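Glucose-1-phosphate uridylyltransferase (PDB 2UX8) probably catalyses the transfer of a uridylyl group from UTP to alpha-D-glucose 1-phosphate, giving UDP-glucose and diphosphate. Local coordinates at residues D141-G146 with I271-A276; G196-P201 with T205-L210; P220-I225 with T240-R245. All blocks are in the same frame, centred on the assembly; numbering follows the deposited sequence.

Contact 1 (D141-G146 with I271-A276); sequences DDFMFG and IQANLA
A273 meets F143, and the carbonyl O of A276 lies by the F145 ring, where helix 267-279 packs against the short strand 142-145, which pairs antiparallel with strand 260-263 in a two-stranded ribbon of this GT-A-type nucleotidyltransferase fold. Along the helix, A273 is the first residue to touch the strand, and its methyl is directed toward it; its CA lies 7.5 Å from that of F143, the closest CA pair of the two segments. N274 points the other way. A276, one turn on from A273, again faces the strand. I271 packs on A278 of a second subunit, and Q272, L275 and A276 on its F291, so this part of the helix lies between the ribbon and the second subunit. Y262 of strand 260-263 packs on F143 and on both alanines. The match is one of alternation: F143 and F145, two apart on the strand, face the helix, whereas D142 and M144 turn to strands 210-213 and 215-218, and OD1 of D142 makes a weak hydrogen bond to O6 of the bound glucose 1-phosphate. F143 carries its ring with CG opposite the backbone N (chi1 -175°), and its CD2 reaches CB of A273 at 3.9 Å; beyond it, CE2 of F145 lies 4.3 Å from the carbonyl O of A276.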
ATOM      1  N   ASP C 141       9.490  20.585  -5.409  1.00 33.38           N
ATOM      2  CA  ASP C 141       8.967  21.166  -6.649  1.00 34.05           C
ATOM      3  C   ASP C 141       9.937  22.201  -7.210  1.00 34.25           C
ATOM      4  O   ASP C 141       9.940  22.474  -8.409  1.00 34.16           O
ATOM      5  CB  ASP C 141       7.617  21.837  -6.421  1.00 28.53           C
ATOM      6  CG  ASP C 141       6.449  20.922  -6.733  1.00 31.68           C
ATOM      7  OD1 ASP C 141       6.676  19.727  -7.014  1.00 34.24           O
ATOM      8  OD2 ASP C 141       5.298  21.403  -6.691  1.00 37.41           O
ATOM      9  N   ASP C 142      10.743  22.795  -6.336  1.00 37.92           N
ATOM     10  CA  ASP C 142      11.733  23.767  -6.771  1.00 38.14           C
ATOM     11  C   ASP C 142      13.008  22.997  -7.116  1.00 37.70           C
ATOM     12  O   ASP C 142      13.848  22.704  -6.258  1.00 36.86           O
ATOM     13  CB  ASP C 142      11.981  24.811  -5.675  1.00 44.70           C
ATOM     14  CG  ASP C 142      10.971  25.945  -5.724  1.00 46.88           C
ATOM     15  OD1 ASP C 142      10.749  26.616  -4.697  1.00 49.96           O
ATOM     16  OD2 ASP C 142      10.397  26.172  -6.807  1.00 49.04           O
ATOM     17  N   PHE C 143      13.108  22.642  -8.394  1.00 28.76           N
ATOM     18  CA  PHE C 143      14.236  21.896  -8.914  1.00 28.91           C
ATOM     19  C   PHE C 143      15.407  22.877  -9.060  1.00 29.40           C
ATOM     20  O   PHE C 143      15.367  23.811  -9.870  1.00 29.43           O
ATOM     21  CB  PHE C 143      13.838  21.278 -10.260  1.00 31.03           C
ATOM     22  CG  PHE C 143      14.878  20.386 -10.848  1.00 30.96           C
ATOM     23  CD1 PHE C 143      15.140  19.144 -10.296  1.00 30.68           C
ATOM     24  CD2 PHE C 143      15.658  20.825 -11.916  1.00 30.83           C
ATOM     25  CE1 PHE C 143      16.177  18.354 -10.794  1.00 30.96           C
ATOM     26  CE2 PHE C 143      16.694  20.042 -12.415  1.00 27.64           C
ATOM     27  CZ  PHE C 143      16.954  18.806 -11.853  1.00 29.15           C
ATOM     28  N   MET C 144      16.435  22.679  -8.242  1.00 31.13           N
ATOM     29  CA  MET C 144      17.598  23.552  -8.256  1.00 31.91           C
ATOM     30  C   MET C 144      18.758  22.908  -9.008  1.00 32.80           C
ATOM     31  O   MET C 144      19.438  22.017  -8.498  1.00 32.31           O
ATOM     32  CB  MET C 144      18.016  23.890  -6.820  1.00 36.74           C
ATOM     33  CG  MET C 144      16.881  24.444  -5.975  1.00 35.80           C
ATOM     34  SD  MET C 144      16.154  25.947  -6.666  1.00 36.79           S
ATOM     35  CE  MET C 144      17.052  27.197  -5.729  1.00 35.49           C
ATOM     36  N   PHE C 145      18.988  23.390 -10.218  1.00 51.66           N
ATOM     37  CA  PHE C 145      20.040  22.857 -11.065  1.00 53.45           C
ATOM     38  C   PHE C 145      21.344  23.659 -10.986  1.00 54.44           C
ATOM     39  O   PHE C 145      21.375  24.844 -11.319  1.00 54.74           O
ATOM     40  CB  PHE C 145      19.535  22.820 -12.511  1.00 40.96           C
ATOM     41  CG  PHE C 145      20.324  21.925 -13.402  1.00 40.63           C
ATOM     42  CD1 PHE C 145      20.800  20.707 -12.934  1.00 39.86           C
ATOM     43  CD2 PHE C 145      20.548  22.268 -14.726  1.00 39.89           C
ATOM     44  CE1 PHE C 145      21.481  19.849 -13.770  1.00 38.59           C
ATOM     45  CE2 PHE C 145      21.230  21.414 -15.576  1.00 37.25           C
ATOM     46  CZ  PHE C 145      21.699  20.201 -15.097  1.00 38.92           C
ATOM     47  N   GLY C 146      22.417  23.005 -10.549  1.00 45.19           N
ATOM     48  CA  GLY C 146      23.699  23.679 -10.451  1.00 46.37           C
ATOM     49  C   GLY C 146      24.657  22.982  -9.508  1.00 47.46           C
ATOM     50  O   GLY C 146      24.254  22.087  -8.768  1.00 47.82           O
ATOM     51  N   ILE C 271       8.726  20.399 -17.844  1.00 32.96           N
ATOM     52  CA  ILE C 271       9.268  20.023 -19.138  1.00 33.23           C
ATOM     53  C   ILE C 271      10.625  20.671 -19.412  1.00 33.22           C
ATOM     54  O   ILE C 271      11.548  20.021 -19.913  1.00 33.79           O
ATOM     55  CB  ILE C 271       8.252  20.345 -20.251  1.00 38.21           C
ATOM     56  CG1 ILE C 271       7.206  19.228 -20.293  1.00 38.94           C
ATOM     57  CG2 ILE C 271       8.949  20.473 -21.601  1.00 39.16           C
ATOM     58  CD1 ILE C 271       5.898  19.628 -20.905  1.00 42.16           C
ATOM     59  N   GLN C 272      10.750  21.945 -19.060  1.00 36.85           N
ATOM     60  CA  GLN C 272      12.002  22.648 -19.264  1.00 35.03           C
ATOM     61  C   GLN C 272      13.111  22.001 -18.453  1.00 34.28           C
ATOM     62  O   GLN C 272      14.223  21.844 -18.944  1.00 33.63           O
ATOM     63  CB  GLN C 272      11.840  24.122 -18.900  1.00 35.76           C
ATOM     64  CG  GLN C 272      11.107  24.908 -19.959  1.00 33.72           C
ATOM     65  CD  GLN C 272      10.636  26.250 -19.461  1.00 36.70           C
ATOM     66  OE1 GLN C 272      11.258  26.850 -18.589  1.00 41.44           O
ATOM     67  NE2 GLN C 272       9.534  26.739 -20.018  1.00 39.19           N
ATOM     68  N   ALA C 273      12.811  21.612 -17.220  1.00 30.66           N
ATOM     69  CA  ALA C 273      13.821  20.969 -16.386  1.00 30.44           C
ATOM     70  C   ALA C 273      14.316  19.681 -17.036  1.00 30.72           C
ATOM     71  O   ALA C 273      15.526  19.438 -17.097  1.00 30.58           O
ATOM     72  CB  ALA C 273      13.261  20.666 -15.003  1.00  8.38           C
ATOM     73  N   ASN C 274      13.381  18.862 -17.519  1.00 30.05           N
ATOM     74  CA  ASN C 274      13.705  17.595 -18.174  1.00 30.07           C
ATOM     75  C   ASN C 274      14.635  17.814 -19.356  1.00 30.96           C
ATOM     76  O   ASN C 274      15.584  17.065 -19.571  1.00 31.27           O
ATOM     77  CB  ASN C 274      12.425  16.921 -18.672  1.00 27.28           C
ATOM     78  CG  ASN C 274      11.822  15.978 -17.650  1.00 26.92           C
ATOM     79  OD1 ASN C 274      12.197  14.810 -17.584  1.00 26.88           O
ATOM     80  ND2 ASN C 274      10.886  16.483 -16.841  1.00 21.87           N
ATOM     81  N   LEU C 275      14.346  18.844 -20.131  1.00 30.29           N
ATOM     82  CA  LEU C 275      15.146  19.155 -21.295  1.00 31.00           C
ATOM     83  C   LEU C 275      16.559  19.587 -20.902  1.00 31.41           C
ATOM     84  O   LEU C 275      17.557  19.125 -21.475  1.00 31.52           O
ATOM     85  CB  LEU C 275      14.464  20.264 -22.088  1.00 39.27           C
ATOM     86  CG  LEU C 275      15.253  20.806 -23.267  1.00 39.51           C
ATOM     87  CD1 LEU C 275      15.639  19.661 -24.186  1.00 41.18           C
ATOM     88  CD2 LEU C 275      14.414  21.841 -23.986  1.00 41.64           C
ATOM     89  N   ALA C 276      16.628  20.481 -19.922  1.00 32.42           N
ATOM     90  CA  ALA C 276      17.894  21.000 -19.440  1.00 32.57           C
ATOM     91  C   ALA C 276      18.806  19.887 -18.975  1.00 33.02           C
ATOM     92  O   ALA C 276      19.962  19.814 -19.373  1.00 33.64           O
ATOM     93  CB  ALA C 276      17.655  21.980 -18.301  1.00 26.90           C
TER

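Contact 2 (G196-P201 with T205-L210); sequences GLVEKP and TAPSNL. With G1P (1-O-phosphono-alpha-D-glucopyranose), chain K.
A single carboxylate oxygen receives two sugar hydroxyls beside a contact that is otherwise made by two prolines, a valine, a threonine and an alanine: V198 meets P207, and P201 meets T205 and A206, while E199 turns to glucose 1-phosphate. Segment 196-201 runs off the end of strand 191-198, and the chain doubles back through 205-210 to enter strand 210-213, so the contact closes a short loop at the rim of the sugar pocket in this GT-A-type fold. V198 and P207 reach toward each other tip to tip, CG2 of V198 coming 4.1 Å from CD of P207; the valine places this methyl between its backbone N and carbonyl carbon. Farther along, CB of P201 lies 3.8 Å from the carbonyl O of T205 and 4.1 Å from its CG2, and CG of P201 approaches CA of A206 at 4.3 Å. T176 packs on both P201 and A206 from a neighbouring loop. On the ligand side, OE2 of E199 accepts O2 and O3 of the glucose, each at 2.5 Å, very short as modelled but not to be read as unusually strong bonds at this resolution. The glutamate chain bends at chi2 (-43°) to bring the carboxylate to the sugar. With an alanine here, O2 and O3 would probably lose their common acceptor, and the glucose would be freer to shift in its pocket. V212 O and G180 N are also hydrogen-bonded to the ligand. The chemistry is thus divided: apolar contacts join the two arms of the loop, and one carboxylate oxygen accepts from two adjacent hydroxyls, consistent with fixing that side of the sugar.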
ATOM      1  N   GLY C 196      12.434  42.405   6.200  1.00 70.14           N
ATOM      2  CA  GLY C 196      11.019  42.144   6.341  1.00 71.28           C
ATOM      3  C   GLY C 196      10.549  41.190   5.271  1.00 72.05           C
ATOM      4  O   GLY C 196      11.242  40.961   4.278  1.00 72.43           O
ATOM      5  N   LEU C 197       9.363  40.630   5.471  1.00 42.05           N
ATOM      6  CA  LEU C 197       8.819  39.695   4.511  1.00 42.95           C
ATOM      7  C   LEU C 197       7.326  39.546   4.665  1.00 43.77           C
ATOM      8  O   LEU C 197       6.812  39.462   5.776  1.00 43.96           O
ATOM      9  CB  LEU C 197       9.512  38.331   4.657  1.00 77.09           C
ATOM     10  CG  LEU C 197       9.522  37.597   6.000  1.00 77.01           C
ATOM     11  CD1 LEU C 197      10.516  36.450   5.926  1.00 76.02           C
ATOM     12  CD2 LEU C 197       9.924  38.533   7.118  1.00 78.10           C
ATOM     13  N   VAL C 198       6.629  39.538   3.537  1.00 73.86           N
ATOM     14  CA  VAL C 198       5.186  39.375   3.534  1.00 75.68           C
ATOM     15  C   VAL C 198       4.836  38.223   2.597  1.00 76.84           C
ATOM     16  O   VAL C 198       5.392  38.117   1.499  1.00 77.23           O
ATOM     17  CB  VAL C 198       4.480  40.661   3.067  1.00 67.91           C
ATOM     18  CG1 VAL C 198       4.668  41.753   4.099  1.00 68.49           C
ATOM     19  CG2 VAL C 198       5.044  41.109   1.735  1.00 67.82           C
ATOM     20  N   GLU C 199       3.933  37.355   3.042  1.00 57.60           N
ATOM     21  CA  GLU C 199       3.492  36.194   2.258  1.00 59.06           C
ATOM     22  C   GLU C 199       2.628  36.729   1.118  1.00 60.15           C
ATOM     23  O   GLU C 199       1.815  37.560   1.357  1.00 60.30           O
ATOM     24  CB  GLU C 199       2.631  35.276   3.138  1.00102.40           C
ATOM     25  CG  GLU C 199       2.975  33.790   3.106  1.00101.82           C
ATOM     26  CD  GLU C 199       3.267  33.263   1.721  1.00101.63           C
ATOM     27  OE1 GLU C 199       2.489  33.530   0.791  1.00100.65           O
ATOM     28  OE2 GLU C 199       4.280  32.567   1.562  1.00101.63           O
ATOM     29  N   LYS C 200       2.791  36.274  -0.111  1.00 98.34           N
ATOM     30  CA  LYS C 200       1.973  36.756  -1.235  1.00100.21           C
ATOM     31  C   LYS C 200       1.282  38.135  -1.137  1.00101.35           C
ATOM     32  O   LYS C 200       0.063  38.218  -0.975  1.00102.02           O
ATOM     33  CB  LYS C 200       0.909  35.710  -1.573  1.00126.81           C
ATOM     34  CG  LYS C 200       1.472  34.364  -1.964  1.00127.72           C
ATOM     35  CD  LYS C 200       0.429  33.501  -2.644  1.00127.37           C
ATOM     36  CE  LYS C 200       1.008  32.147  -3.011  1.00127.55           C
ATOM     37  NZ  LYS C 200       0.072  31.306  -3.793  1.00127.70           N
ATOM     38  N   PRO C 201       2.048  39.233  -1.271  1.00 87.88           N
ATOM     39  CA  PRO C 201       1.468  40.580  -1.195  1.00 88.53           C
ATOM     40  C   PRO C 201       0.489  40.843  -2.343  1.00 89.26           C
ATOM     41  O   PRO C 201       0.493  40.124  -3.340  1.00 89.42           O
ATOM     42  CB  PRO C 201       2.692  41.478  -1.278  1.00 83.07           C
ATOM     43  CG  PRO C 201       3.597  40.697  -2.180  1.00 82.64           C
ATOM     44  CD  PRO C 201       3.477  39.301  -1.624  1.00 82.17           C
ATOM     45  N   THR C 205       1.360  46.266  -3.795  1.00 88.87           N
ATOM     46  CA  THR C 205       1.999  46.435  -2.506  1.00 87.85           C
ATOM     47  C   THR C 205       3.239  45.577  -2.314  1.00 87.46           C
ATOM     48  O   THR C 205       3.560  45.173  -1.198  1.00 87.68           O
ATOM     49  CB  THR C 205       1.035  46.160  -1.343  1.00110.40           C
ATOM     50  OG1 THR C 205       1.768  46.144  -0.114  1.00109.77           O
ATOM     51  CG2 THR C 205       0.350  44.842  -1.517  1.00110.07           C
ATOM     52  N   ALA C 206       3.947  45.306  -3.402  1.00103.10           N
ATOM     53  CA  ALA C 206       5.170  44.521  -3.315  1.00101.96           C
ATOM     54  C   ALA C 206       6.356  45.371  -2.842  1.00100.79           C
ATOM     55  O   ALA C 206       6.816  46.264  -3.552  1.00101.19           O
ATOM     56  CB  ALA C 206       5.492  43.909  -4.669  1.00109.78           C
ATOM     57  N   PRO C 207       6.863  45.101  -1.630  1.00 70.46           N
ATOM     58  CA  PRO C 207       8.004  45.860  -1.103  1.00 68.99           C
ATOM     59  C   PRO C 207       9.221  45.809  -2.032  1.00 67.46           C
ATOM     60  O   PRO C 207      10.073  46.698  -2.002  1.00 67.68           O
ATOM     61  CB  PRO C 207       8.278  45.173   0.230  1.00110.76           C
ATOM     62  CG  PRO C 207       6.908  44.787   0.681  1.00111.52           C
ATOM     63  CD  PRO C 207       6.289  44.230  -0.588  1.00111.96           C
ATOM     64  N   SER C 208       9.303  44.755  -2.841  1.00 77.64           N
ATOM     65  CA  SER C 208      10.411  44.575  -3.778  1.00 75.36           C
ATOM     66  C   SER C 208      10.114  43.428  -4.728  1.00 73.92           C
ATOM     67  O   SER C 208       8.959  43.052  -4.932  1.00 73.77           O
ATOM     68  CB  SER C 208      11.717  44.272  -3.032  1.00 65.42           C
ATOM     69  OG  SER C 208      11.742  42.936  -2.555  1.00 64.16           O
ATOM     70  N   ASN C 209      11.173  42.866  -5.298  1.00 77.80           N
ATOM     71  CA  ASN C 209      11.031  41.766  -6.236  1.00 75.78           C
ATOM     72  C   ASN C 209      11.666  40.447  -5.801  1.00 74.14           C
ATOM     73  O   ASN C 209      11.334  39.401  -6.360  1.00 74.22           O
ATOM     74  CB  ASN C 209      11.604  42.163  -7.602  1.00 71.39           C
ATOM     75  CG  ASN C 209      10.697  43.105  -8.368  1.00 71.14           C
ATOM     76  OD1 ASN C 209      10.602  44.295  -8.059  1.00 71.61           O
ATOM     77  ND2 ASN C 209      10.017  42.571  -9.374  1.00 70.82           N
ATOM     78  N   LEU C 210      12.572  40.467  -4.823  1.00 55.89           N
ATOM     79  CA  LEU C 210      13.190  39.203  -4.433  1.00 53.99           C
ATOM     80  C   LEU C 210      12.285  38.372  -3.529  1.00 52.47           C
ATOM     81  O   LEU C 210      11.984  38.730  -2.389  1.00 52.57           O
ATOM     82  CB  LEU C 210      14.577  39.406  -3.805  1.00 44.45           C
ATOM     83  CG  LEU C 210      14.777  39.829  -2.361  1.00 44.31           C
ATOM     84  CD1 LEU C 210      16.225  39.580  -1.983  1.00 44.11           C
ATOM     85  CD2 LEU C 210      14.407  41.289  -2.183  1.00 45.16           C
TER
HETATM   86  C1  G1P K1290       5.790  28.803  -0.077  0.60 60.19           C
HETATM   87  C2  G1P K1290       6.093  29.997   0.851  0.60 60.19           C
HETATM   88  C3  G1P K1290       6.339  31.243  -0.017  0.60 60.19           C
HETATM   89  C4  G1P K1290       7.541  30.962  -0.912  0.60 60.19           C
HETATM   90  C5  G1P K1290       7.208  29.740  -1.797  0.60 60.19           C
HETATM   91  C6  G1P K1290       8.415  29.425  -2.695  0.60 60.19           C
HETATM   92  O1  G1P K1290       4.578  29.079  -0.816  0.60 60.19           O
HETATM   93  O2  G1P K1290       4.975  30.214   1.709  0.60 60.19           O
HETATM   94  O3  G1P K1290       6.625  32.357   0.818  0.60 60.19           O
HETATM   95  O4  G1P K1290       7.793  32.104  -1.729  0.60 60.19           O
HETATM   96  O5  G1P K1290       6.932  28.577  -0.965  0.60 60.19           O
HETATM   97  O6  G1P K1290       8.140  28.291  -3.522  0.60 60.19           O
HETATM   98  P   G1P K1290       4.120  27.769  -1.659  0.60 60.19           P
HETATM   99  O1P G1P K1290       3.927  26.605  -0.759  0.60 60.19           O
HETATM  100  O2P G1P K1290       2.757  28.100  -2.434  0.60 60.19           O
HETATM  101  O3P G1P K1290       5.238  27.402  -2.760  0.60 60.19           O

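Contact 3 (P220-I225 with T240-R245); sequences PEVMRI and TDAMQR
I225 and A242 bring the helix 221-228 and the short helix 240-244 together, with their CA atoms 6.2 Å apart, the closest CA pair of the two segments. The contact joins two helices of the GT-A-type fold, and the unmodelled residues 231-237 lie in the chain between them. Apolar contacts come first. CG2 of I225 lies 3.6 Å from CB of A242, and one turn earlier CG1 of V222 reaches the same methyl at 4.2 Å, so a single alanine carbon is met by two branched side chains of the facing helix. In I225, CG1 sits beside the backbone N (chi1 -78°), which puts CG2 anti to that N; this directs CG2 at the alanine and turns CG1 and CD1 to R245. M246 also packs on V222, from the loop that follows.

The second kind of contact sets a hydrocarbon against a charged plane. I225 lies over one face of the R245 guanidinium: CG2 stands 4.0 Å above the plane, displaced toward its rim, and CG1 comes 3.8 Å from NH1. The two side chains cross obliquely, and CD1 of I225 also meets CB of R245 at 3.9 Å, because the arginine chain is bent at chi2 and chi3 and folds back over the isoleucine.

The helix interface thus relies on apolar contact and on the flat face of a guanidinium; lying over that face, the isoleucine does not take up the in-plane direction in which the N-H groups of R245 donate.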
ATOM      1  N   PRO C 220      15.941  26.705  15.694  1.00 37.46           N
ATOM      2  CA  PRO C 220      14.904  26.085  16.520  1.00 39.14           C
ATOM      3  C   PRO C 220      13.851  27.031  17.096  1.00 40.55           C
ATOM      4  O   PRO C 220      12.739  26.600  17.405  1.00 40.52           O
ATOM      5  CB  PRO C 220      15.710  25.349  17.596  1.00 45.33           C
ATOM      6  CG  PRO C 220      16.993  26.127  17.666  1.00 44.76           C
ATOM      7  CD  PRO C 220      17.281  26.384  16.212  1.00 44.14           C
ATOM      8  N   GLU C 221      14.181  28.315  17.225  1.00 53.34           N
ATOM      9  CA  GLU C 221      13.216  29.262  17.771  1.00 54.33           C
ATOM     10  C   GLU C 221      12.016  29.373  16.838  1.00 54.70           C
ATOM     11  O   GLU C 221      10.917  29.728  17.266  1.00 55.41           O
ATOM     12  CB  GLU C 221      13.838  30.649  17.973  1.00 58.76           C
ATOM     13  CG  GLU C 221      15.347  30.758  17.749  1.00 61.17           C
ATOM     14  CD  GLU C 221      16.186  29.911  18.708  1.00 64.54           C
ATOM     15  OE1 GLU C 221      15.759  29.706  19.869  1.00 67.40           O
ATOM     16  OE2 GLU C 221      17.288  29.469  18.301  1.00 63.51           O
ATOM     17  N   VAL C 222      12.222  29.060  15.563  1.00 51.84           N
ATOM     18  CA  VAL C 222      11.128  29.134  14.600  1.00 52.04           C
ATOM     19  C   VAL C 222      10.099  28.040  14.861  1.00 52.19           C
ATOM     20  O   VAL C 222       8.902  28.252  14.665  1.00 52.29           O
ATOM     21  CB  VAL C 222      11.632  29.015  13.152  1.00 49.14           C
ATOM     22  CG1 VAL C 222      10.468  29.239  12.187  1.00 48.26           C
ATOM     23  CG2 VAL C 222      12.748  30.031  12.904  1.00 48.88           C
ATOM     24  N   MET C 223      10.570  26.871  15.291  1.00 51.81           N
ATOM     25  CA  MET C 223       9.671  25.763  15.614  1.00 52.18           C
ATOM     26  C   MET C 223       8.810  26.201  16.790  1.00 52.71           C
ATOM     27  O   MET C 223       7.585  26.090  16.757  1.00 52.72           O
ATOM     28  CB  MET C 223      10.463  24.513  16.010  1.00 44.69           C
ATOM     29  CG  MET C 223      10.772  23.574  14.867  1.00 43.45           C
ATOM     30  SD  MET C 223       9.323  22.688  14.276  1.00 38.29           S
ATOM     31  CE  MET C 223       8.678  23.791  13.187  1.00 39.96           C
ATOM     32  N   ARG C 224       9.475  26.700  17.827  1.00 44.57           N
ATOM     33  CA  ARG C 224       8.817  27.183  19.031  1.00 45.62           C
ATOM     34  C   ARG C 224       7.701  28.153  18.695  1.00 45.92           C
ATOM     35  O   ARG C 224       6.603  28.063  19.244  1.00 46.33           O
ATOM     36  CB  ARG C 224       9.837  27.881  19.935  1.00 63.40           C
ATOM     37  CG  ARG C 224      10.731  26.941  20.730  1.00 65.63           C
ATOM     38  CD  ARG C 224      11.128  25.747  19.891  1.00 70.59           C
ATOM     39  NE  ARG C 224      11.870  24.735  20.635  1.00 73.49           N
ATOM     40  CZ  ARG C 224      12.021  23.481  20.218  1.00 74.41           C
ATOM     41  NH1 ARG C 224      11.474  23.094  19.070  1.00 72.73           N
ATOM     42  NH2 ARG C 224      12.723  22.617  20.939  1.00 74.31           N
ATOM     43  N   ILE C 225       7.986  29.084  17.794  1.00 36.15           N
ATOM     44  CA  ILE C 225       7.003  30.075  17.401  1.00 36.54           C
ATOM     45  C   ILE C 225       5.830  29.459  16.684  1.00 37.37           C
ATOM     46  O   ILE C 225       4.711  29.969  16.771  1.00 37.42           O
ATOM     47  CB  ILE C 225       7.654  31.149  16.526  1.00 41.30           C
ATOM     48  CG1 ILE C 225       8.417  32.094  17.428  1.00 40.57           C
ATOM     49  CG2 ILE C 225       6.624  31.925  15.736  1.00 40.47           C
ATOM     50  CD1 ILE C 225       9.142  33.106  16.697  1.00 41.45           C
ATOM     51  N   THR C 240       5.790  31.966   7.207  1.00 71.70           N
ATOM     52  CA  THR C 240       6.358  33.244   6.861  1.00 70.99           C
ATOM     53  C   THR C 240       6.233  34.069   8.101  1.00 70.41           C
ATOM     54  O   THR C 240       7.217  34.564   8.641  1.00 70.36           O
ATOM     55  CB  THR C 240       5.577  34.050   5.846  1.00 63.21           C
ATOM     56  OG1 THR C 240       4.326  33.425   5.580  1.00 64.19           O
ATOM     57  CG2 THR C 240       6.376  34.202   4.608  1.00 61.26           C
ATOM     58  N   ASP C 241       4.995  34.246   8.543  1.00 74.54           N
ATOM     59  CA  ASP C 241       4.777  35.053   9.734  1.00 73.97           C
ATOM     60  C   ASP C 241       5.623  34.619  10.880  1.00 74.04           C
ATOM     61  O   ASP C 241       5.717  35.347  11.851  1.00 73.03           O
ATOM     62  CB  ASP C 241       3.361  34.974  10.297  1.00 97.11           C
ATOM     63  CG  ASP C 241       2.427  34.298   9.382  1.00 97.02           C
ATOM     64  OD1 ASP C 241       2.326  33.048   9.453  1.00 96.16           O
ATOM     65  OD2 ASP C 241       1.805  35.026   8.579  1.00 96.96           O
ATOM     66  N   ALA C 242       6.197  33.430  10.838  1.00 63.42           N
ATOM     67  CA  ALA C 242       6.970  33.011  11.994  1.00 63.55           C
ATOM     68  C   ALA C 242       8.396  33.432  11.834  1.00 63.73           C
ATOM     69  O   ALA C 242       9.040  33.803  12.806  1.00 63.37           O
ATOM     70  CB  ALA C 242       6.882  31.504  12.201  1.00 32.75           C
ATOM     71  N   MET C 243       8.893  33.374  10.606  1.00 59.47           N
ATOM     72  CA  MET C 243      10.254  33.809  10.339  1.00 58.39           C
ATOM     73  C   MET C 243      10.337  35.302  10.637  1.00 59.86           C
ATOM     74  O   MET C 243      11.329  35.795  11.161  1.00 59.71           O
ATOM     75  CB  MET C 243      10.609  33.556   8.887  1.00 46.86           C
ATOM     76  CG  MET C 243      10.471  32.116   8.509  1.00 45.14           C
ATOM     77  SD  MET C 243      11.164  31.810   6.907  1.00 42.46           S
ATOM     78  CE  MET C 243       9.719  32.108   5.875  1.00 41.96           C
ATOM     79  N   GLN C 244       9.268  35.997  10.269  1.00 71.17           N
ATOM     80  CA  GLN C 244       9.076  37.424  10.485  1.00 72.56           C
ATOM     81  C   GLN C 244       9.488  37.790  11.902  1.00 73.25           C
ATOM     82  O   GLN C 244      10.375  38.615  12.129  1.00 73.26           O
ATOM     83  CB  GLN C 244       7.588  37.720  10.324  1.00 87.67           C
ATOM     84  CG  GLN C 244       7.209  38.513   9.113  1.00 88.48           C
ATOM     85  CD  GLN C 244       7.592  39.951   9.268  1.00 90.34           C
ATOM     86  OE1 GLN C 244       7.560  40.482  10.371  1.00 91.54           O
ATOM     87  NE2 GLN C 244       7.943  40.603   8.167  1.00 90.96           N
ATOM     88  N   ARG C 245       8.819  37.153  12.854  1.00 58.00           N
ATOM     89  CA  ARG C 245       9.057  37.405  14.265  1.00 58.92           C
ATOM     90  C   ARG C 245      10.486  37.215  14.687  1.00 59.27           C
ATOM     91  O   ARG C 245      10.813  37.359  15.860  1.00 59.17           O
ATOM     92  CB  ARG C 245       8.150  36.527  15.127  1.00 80.28           C
ATOM     93  CG  ARG C 245       6.822  37.166  15.456  1.00 80.98           C
ATOM     94  CD  ARG C 245       6.566  37.088  16.933  1.00 82.96           C
ATOM     95  NE  ARG C 245       5.581  36.066  17.236  1.00 84.21           N
ATOM     96  CZ  ARG C 245       5.727  35.157  18.188  1.00 84.55           C
ATOM     97  NH1 ARG C 245       6.828  35.145  18.924  1.00 83.90           N
ATOM     98  NH2 ARG C 245       4.768  34.269  18.408  1.00 83.95           N
TER

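How the contacts relate
Contacts 2 and 3 adjoin, their centres 18 Å apart: NE2 of Q244 lies 2.9 Å from O of L197, a probable hydrogen bond, and CD1 of L197 packs on CB of M243 at 4.1 Å. Through this seam the helix pair of contact 3 backs the loop that presents E199 to the sugar, although the side chain of A242 is about 11 Å from the bound ligand. Contact 1 stands apart, its centre 25 Å from that of contact 2 and 30 Å from that of contact 3. The side chain of F143 is about 11 Å from the ligand, and only D142, which takes no part in the packing, reaches it, by a weak bond. Along the chain, contacts 2 and 3 follow one another inside the loop closed by contact 1.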